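Local coordinates for protein tRNA (guanine(26)-N(2))-dimethyltransferase (Pyrococcus horikoshii, PDB 2DUL) that probably dimethylates the exocyclic N2 of guanine 26 in a number of tRNAs, drawing both methyl groups from S-adenosyl-L-methionine, at residues A54-G59 against E85-N90; V74-I79 against K112-N117. All blocks are in the same frame, centred on the assembly; numbering follows the deposited sequence.

Contact 1. Residues A54-G59 against E85-N90; sequences ALSATG and ELMKRN
Met87 lies against the loop that follows strand 50-53, touching it with CG, SD and CE. The CG methylene lies 3.2 Å from Ala57 O, SD passes beside the same carbonyl, and CE ends tightly against Ser56 CB at 3.4 Å. An extended start (chi2 163°) carries the sulfur along the loop, and the bend at chi3 (66°) turns CE onto the serine. Ser56 OG accepts the backbone N-H of Asn77, holding the serine from the strand. The one hydrogen bond across the contact runs from Asn90 ND2 to Thr58 O at 3.0 Å, almost straight (171°), with the acceptor in the asparagine amide plane. Asn90 OD1 accepts from Leu14 N, so both ends of that amide are engaged and its rotation is fixed. The Thr58 and Leu86 side chains lie side by side and point the same way, with Thr58 CG2 4.1 Å from Leu86 CD2. On Gly59, last in the type II' turn from Ser56, a CB would point toward the helix, tight on Met87 CG, and press on the carbonyl O of Thr58. Ala57 N bonds to OD1 of Asp78, a predicted S-adenosyl-L-methionine ligand, consistent with this loop, after the first strand of a class I methyltransferase fold, lying at the cofactor-binding end of the sheet. Helix 81-94 packs against it, with strand 73-78 touching Ser56 and Met87 and strand 11-15 bordering Thr58 and Asn90.

Contact 2. Residues V74-I79 against K112-N117; sequences VWLNDI and KTIVIN
Val74 and Thr113 begin a run of main-chain hydrogen bonds that joins two parallel strands, whose axes, over these short segments, pass 4.6 Å apart at an angle of 12°. Val74 N donates to Thr113 O, Val115 N to Val74 O, Leu76 N to Val115 O and Asn117 N to Leu76 O; Asp78 N to Asn117 O, at 3.2 Å, is the longest and most bent of the series. CA-H...O contacts, such as Trp75 CA to Val115 O, fill in between them.

One side-chain hydrogen bond adds to these. Asn77 and Asn117, paired neighbours, point the same way with their amide planes 31° apart, and Asn117 ND2 donates to Asn77 OD1 at 2.9 Å, nearly straight. Asn77 ND2 is turned to Ala54 O and Asp119 O, which leaves the oxygen facing Asn117 and settles the sense of the amide.

Apolar contacts divide between the faces. With Trp75, Asn77 and Asn117, Val115 shares one face. It lies side by side with Trp75, pointing the same way, its CB above the middle of the indole. CG1, anti to the backbone N (chi1 -175°), sits over the six-membered ring in a CH-pi contact, 3.7 Å from the ring centroid, while CG2 reaches CE2 and NE1. Trp75 NE1 itself donates to Glu73. With an alanine here in place of Trp75, both methyls of Val115 would probably lose their aromatic cover and Glu73 its indole donor. On the other face, Leu76 CD1 meets Ile114 CG2 at 3.6 Å.

Helix 121-127 covers the tryptophan and asparagine face and helix 81-94 the leucine and isoleucine face, while strand 50-53 continues the sheet beyond 74-78, which ends in Asp78, a predicted S-adenosyl-L-methionine ligand.

Overall arrangement
Both contacts are buried and lie on the same side of the chain's centre, within its Rossmann-like methyltransferase fold, their centres about 8 Å apart, yet they illustrate different ways of joining its parts. Contact 2 is sheet interior, built on repeated main-chain bonds with side chains sorted to two faces; contact 1 joins a loop to a helix and has one hydrogen bond, from a side-chain amide, beside a bent methionine side chain. The two meet directly: Met87 CE packs on Leu76 CB, and Ser56 N probably bonds to Asn77 O. Strand 73-78 thus bonds directly to the loop 54-59 near the predicted S-adenosyl-L-methionine residues Arg61 and Asp78, and helix 81-94, following that strand, packs over both.

Contact 1. Residues A54-G59 against E85-N90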
loop_
_atom_site.group_PDB
_atom_site.type_symbol
_atom_site.label_atom_id
_atom_site.label_comp_id
_atom_site.label_asym_id
_atom_site.label_seq_id
_atom_site.Cartn_x
_atom_site.Cartn_y
_atom_site.Cartn_z
ATOM N N ALA A 54 8.873 -4.888 10.298
ATOM C CA ALA A 54 8.868 -6.359 10.312
ATOM C C ALA A 54 9.973 -7.136 9.603
ATOM O O ALA A 54 10.435 -8.157 10.116
ATOM C CB ALA A 54 7.499 -6.869 9.832
ATOM N N LEU A 55 10.373 -6.673 8.425
ATOM C CA LEU A 55 11.422 -7.317 7.632
ATOM C C LEU A 55 12.361 -6.173 7.260
ATOM O O LEU A 55 12.273 -5.606 6.174
ATOM C CB LEU A 55 10.792 -7.951 6.390
ATOM C CG LEU A 55 9.748 -9.019 6.757
ATOM C CD1 LEU A 55 8.515 -8.882 5.879
ATOM C CD2 LEU A 55 10.367 -10.400 6.627
ATOM N N SER A 56 13.258 -5.851 8.190
ATOM C CA SER A 56 14.179 -4.723 8.070
ATOM C C SER A 56 15.396 -4.756 7.154
ATOM O O SER A 56 15.820 -3.703 6.680
ATOM C CB SER A 56 14.665 -4.330 9.468
ATOM O OG SER A 56 13.576 -4.186 10.357
ATOM N N ALA A 57 15.981 -5.928 6.934
ATOM C CA ALA A 57 17.176 -6.024 6.086
ATOM C C ALA A 57 18.299 -5.151 6.661
ATOM O O ALA A 57 18.920 -5.514 7.664
ATOM C CB ALA A 57 16.846 -5.594 4.657
ATOM N N THR A 58 18.558 -4.001 6.042
ATOM C CA THR A 58 19.615 -3.108 6.527
ATOM C C THR A 58 19.149 -2.295 7.733
ATOM O O THR A 58 19.968 -1.748 8.475
ATOM C CB THR A 58 20.065 -2.104 5.447
ATOM O OG1 THR A 58 18.988 -1.203 5.158
ATOM C CG2 THR A 58 20.473 -2.832 4.169
ATOM N N GLY A 59 17.831 -2.215 7.911
ATOM C CA GLY A 59 17.259 -1.460 9.015
ATOM C C GLY A 59 16.866 -0.043 8.627
ATOM O O GLY A 59 16.381 0.727 9.457
ATOM N N GLU A 85 23.230 -8.293 12.249
ATOM C CA GLU A 85 24.508 -7.664 12.567
ATOM C C GLU A 85 24.605 -6.274 11.942
ATOM O O GLU A 85 25.088 -5.331 12.572
ATOM C CB GLU A 85 25.669 -8.527 12.065
ATOM C CG GLU A 85 25.862 -9.825 12.838
ATOM C CD GLU A 85 26.139 -9.591 14.312
ATOM O OE1 GLU A 85 27.051 -8.796 14.633
ATOM O OE2 GLU A 85 25.446 -10.205 15.151
ATOM N N LEU A 86 24.136 -6.147 10.704
ATOM C CA LEU A 86 24.187 -4.872 10.002
ATOM C C LEU A 86 23.203 -3.869 10.598
ATOM O O LEU A 86 23.469 -2.664 10.632
ATOM C CB LEU A 86 23.892 -5.077 8.516
ATOM C CG LEU A 86 24.010 -3.826 7.641
ATOM C CD1 LEU A 86 25.364 -3.167 7.861
ATOM C CD2 LEU A 86 23.824 -4.209 6.177
ATOM N N MET A 87 22.061 -4.366 11.064
ATOM C CA MET A 87 21.060 -3.499 11.672
ATOM C C MET A 87 21.636 -2.842 12.927
ATOM O O MET A 87 21.481 -1.642 13.130
ATOM C CB MET A 87 19.799 -4.310 11.999
ATOM C CG MET A 87 18.958 -4.641 10.766
ATOM S SD MET A 87 17.745 -5.978 10.989
ATOM C CE MET A 87 16.661 -5.256 12.123
ATOM N N LYS A 88 22.313 -3.624 13.760
ATOM C CA LYS A 88 22.916 -3.084 14.980
ATOM C C LYS A 88 23.943 -1.996 14.644
ATOM O O LYS A 88 23.996 -0.948 15.289
ATOM C CB LYS A 88 23.591 -4.202 15.785
ATOM C CG LYS A 88 22.629 -5.204 16.418
ATOM C CD LYS A 88 23.368 -6.214 17.305
ATOM C CE LYS A 88 24.334 -7.079 16.500
ATOM N NZ LYS A 88 25.096 -8.037 17.362
ATOM N N ARG A 89 24.757 -2.243 13.622
ATOM C CA ARG A 89 25.768 -1.275 13.215
ATOM C C ARG A 89 25.134 0.020 12.710
ATOM O O ARG A 89 25.535 1.118 13.107
ATOM C CB ARG A 89 26.652 -1.862 12.113
ATOM C CG ARG A 89 27.335 -3.160 12.497
ATOM C CD ARG A 89 28.364 -3.563 11.451
ATOM N NE ARG A 89 29.356 -2.511 11.249
ATOM C CZ ARG A 89 30.457 -2.652 10.518
ATOM N NH1 ARG A 89 31.303 -1.637 10.391
ATOM N NH2 ARG A 89 30.715 -3.809 9.919
ATOM N N ASN A 90 24.140 -0.105 11.838
ATOM C CA ASN A 90 23.497 1.079 11.294
ATOM C C ASN A 90 22.751 1.887 12.336
ATOM O O ASN A 90 22.717 3.113 12.260
ATOM C CB ASN A 90 22.573 0.702 10.132
ATOM C CG ASN A 90 23.348 0.270 8.903
ATOM O OD1 ASN A 90 24.466 0.734 8.675
ATOM N ND2 ASN A 90 22.757 -0.609 8.098
#

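Contact 2. Residues V74-I79 against K112-N117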
loop_
_atom_site.group_PDB
_atom_site.type_symbol
_atom_site.label_atom_id
_atom_site.label_comp_id
_atom_site.label_asym_id
_atom_site.label_seq_id
_atom_site.Cartn_x
_atom_site.Cartn_y
_atom_site.Cartn_z
ATOM N N VAL A 74 10.626 1.956 18.397
ATOM C CA VAL A 74 10.743 1.366 17.069
ATOM C C VAL A 74 11.413 0.005 17.106
ATOM O O VAL A 74 12.525 -0.135 17.615
ATOM C CB VAL A 74 11.558 2.286 16.126
ATOM C CG1 VAL A 74 11.562 1.713 14.708
ATOM C CG2 VAL A 74 10.976 3.699 16.146
ATOM N N TRP A 75 10.727 -0.996 16.565
ATOM C CA TRP A 75 11.262 -2.348 16.511
ATOM C C TRP A 75 11.727 -2.666 15.091
ATOM O O TRP A 75 11.030 -2.384 14.114
ATOM C CB TRP A 75 10.202 -3.370 16.935
ATOM C CG TRP A 75 9.852 -3.319 18.391
ATOM C CD1 TRP A 75 9.372 -2.245 19.081
ATOM C CD2 TRP A 75 9.925 -4.400 19.328
ATOM N NE1 TRP A 75 9.141 -2.589 20.390
ATOM C CE2 TRP A 75 9.470 -3.906 20.569
ATOM C CE3 TRP A 75 10.330 -5.738 19.240
ATOM C CZ2 TRP A 75 9.406 -4.704 21.719
ATOM C CZ3 TRP A 75 10.268 -6.535 20.383
ATOM C CH2 TRP A 75 9.808 -6.011 21.607
ATOM N N LEU A 76 12.917 -3.241 14.993
ATOM C CA LEU A 76 13.489 -3.638 13.715
ATOM C C LEU A 76 13.695 -5.141 13.807
ATOM O O LEU A 76 14.270 -5.629 14.778
ATOM C CB LEU A 76 14.837 -2.954 13.485
ATOM C CG LEU A 76 14.879 -1.431 13.342
ATOM C CD1 LEU A 76 14.762 -0.786 14.709
ATOM C CD2 LEU A 76 16.198 -1.027 12.693
ATOM N N ASN A 77 13.235 -5.878 12.806
ATOM C CA ASN A 77 13.380 -7.325 12.843
ATOM C C ASN A 77 13.808 -7.945 11.520
ATOM O O ASN A 77 13.450 -7.462 10.453
ATOM C CB ASN A 77 12.056 -7.969 13.265
ATOM C CG ASN A 77 12.121 -9.490 13.266
ATOM O OD1 ASN A 77 12.650 -10.102 14.196
ATOM N ND2 ASN A 77 11.593 -10.105 12.211
ATOM N N ASP A 78 14.579 -9.023 11.610
ATOM C CA ASP A 78 15.011 -9.772 10.433
ATOM C C ASP A 78 15.483 -11.152 10.876
ATOM O O ASP A 78 16.144 -11.297 11.907
ATOM C CB ASP A 78 16.135 -9.058 9.681
ATOM C CG ASP A 78 16.213 -9.492 8.222
ATOM O OD1 ASP A 78 15.765 -8.722 7.347
ATOM O OD2 ASP A 78 16.702 -10.611 7.954
ATOM N N ILE A 79 15.145 -12.165 10.093
ATOM C CA ILE A 79 15.520 -13.530 10.421
ATOM C C ILE A 79 16.986 -13.829 10.102
ATOM O O ILE A 79 17.565 -14.772 10.639
ATOM C CB ILE A 79 14.617 -14.531 9.661
ATOM C CG1 ILE A 79 14.835 -15.949 10.190
ATOM C CG2 ILE A 79 14.911 -14.461 8.171
ATOM C CD1 ILE A 79 13.920 -16.977 9.563
ATOM N N LYS A 112 14.318 7.929 21.985
ATOM C CA LYS A 112 13.459 6.956 21.345
ATOM C C LYS A 112 14.040 5.597 21.708
ATOM O O LYS A 112 15.257 5.450 21.838
ATOM C CB LYS A 112 13.444 7.159 19.829
ATOM C CG LYS A 112 12.842 8.492 19.419
ATOM C CD LYS A 112 12.533 8.539 17.942
ATOM C CE LYS A 112 11.866 9.855 17.574
ATOM N NZ LYS A 112 10.642 10.092 18.381
ATOM N N THR A 113 13.174 4.616 21.910
ATOM C CA THR A 113 13.625 3.279 22.249
ATOM C C THR A 113 13.681 2.475 20.964
ATOM O O THR A 113 12.706 2.418 20.213
ATOM C CB THR A 113 12.671 2.617 23.258
ATOM O OG1 THR A 113 12.751 3.328 24.496
ATOM C CG2 THR A 113 13.044 1.159 23.500
ATOM N N ILE A 114 14.838 1.880 20.706
ATOM C CA ILE A 114 15.048 1.087 19.504
ATOM C C ILE A 114 15.303 -0.358 19.911
ATOM O O ILE A 114 16.166 -0.637 20.743
ATOM C CB ILE A 114 16.250 1.628 18.706
ATOM C CG1 ILE A 114 15.988 3.085 18.326
ATOM C CG2 ILE A 114 16.486 0.782 17.455
ATOM C CD1 ILE A 114 17.190 3.804 17.763
ATOM N N VAL A 115 14.532 -1.268 19.331
ATOM C CA VAL A 115 14.654 -2.685 19.635
ATOM C C VAL A 115 14.997 -3.435 18.356
ATOM O O VAL A 115 14.203 -3.474 17.414
ATOM C CB VAL A 115 13.336 -3.240 20.204
ATOM C CG1 VAL A 115 13.520 -4.692 20.621
ATOM C CG2 VAL A 115 12.888 -2.387 21.387
ATOM N N ILE A 116 16.189 -4.015 18.320
ATOM C CA ILE A 116 16.640 -4.764 17.157
ATOM C C ILE A 116 16.463 -6.244 17.473
ATOM O O ILE A 116 16.993 -6.750 18.463
ATOM C CB ILE A 116 18.114 -4.455 16.849
ATOM C CG1 ILE A 116 18.341 -2.937 16.904
ATOM C CG2 ILE A 116 18.475 -4.985 15.464
ATOM C CD1 ILE A 116 19.777 -2.512 16.619
ATOM N N ASN A 117 15.726 -6.936 16.615
ATOM C CA ASN A 117 15.419 -8.340 16.831
ATOM C C ASN A 117 15.899 -9.258 15.707
ATOM O O ASN A 117 15.809 -8.919 14.526
ATOM C CB ASN A 117 13.900 -8.479 16.995
ATOM C CG ASN A 117 13.497 -9.720 17.766
ATOM O OD1 ASN A 117 13.742 -9.827 18.972
ATOM N ND2 ASN A 117 12.868 -10.665 17.079
#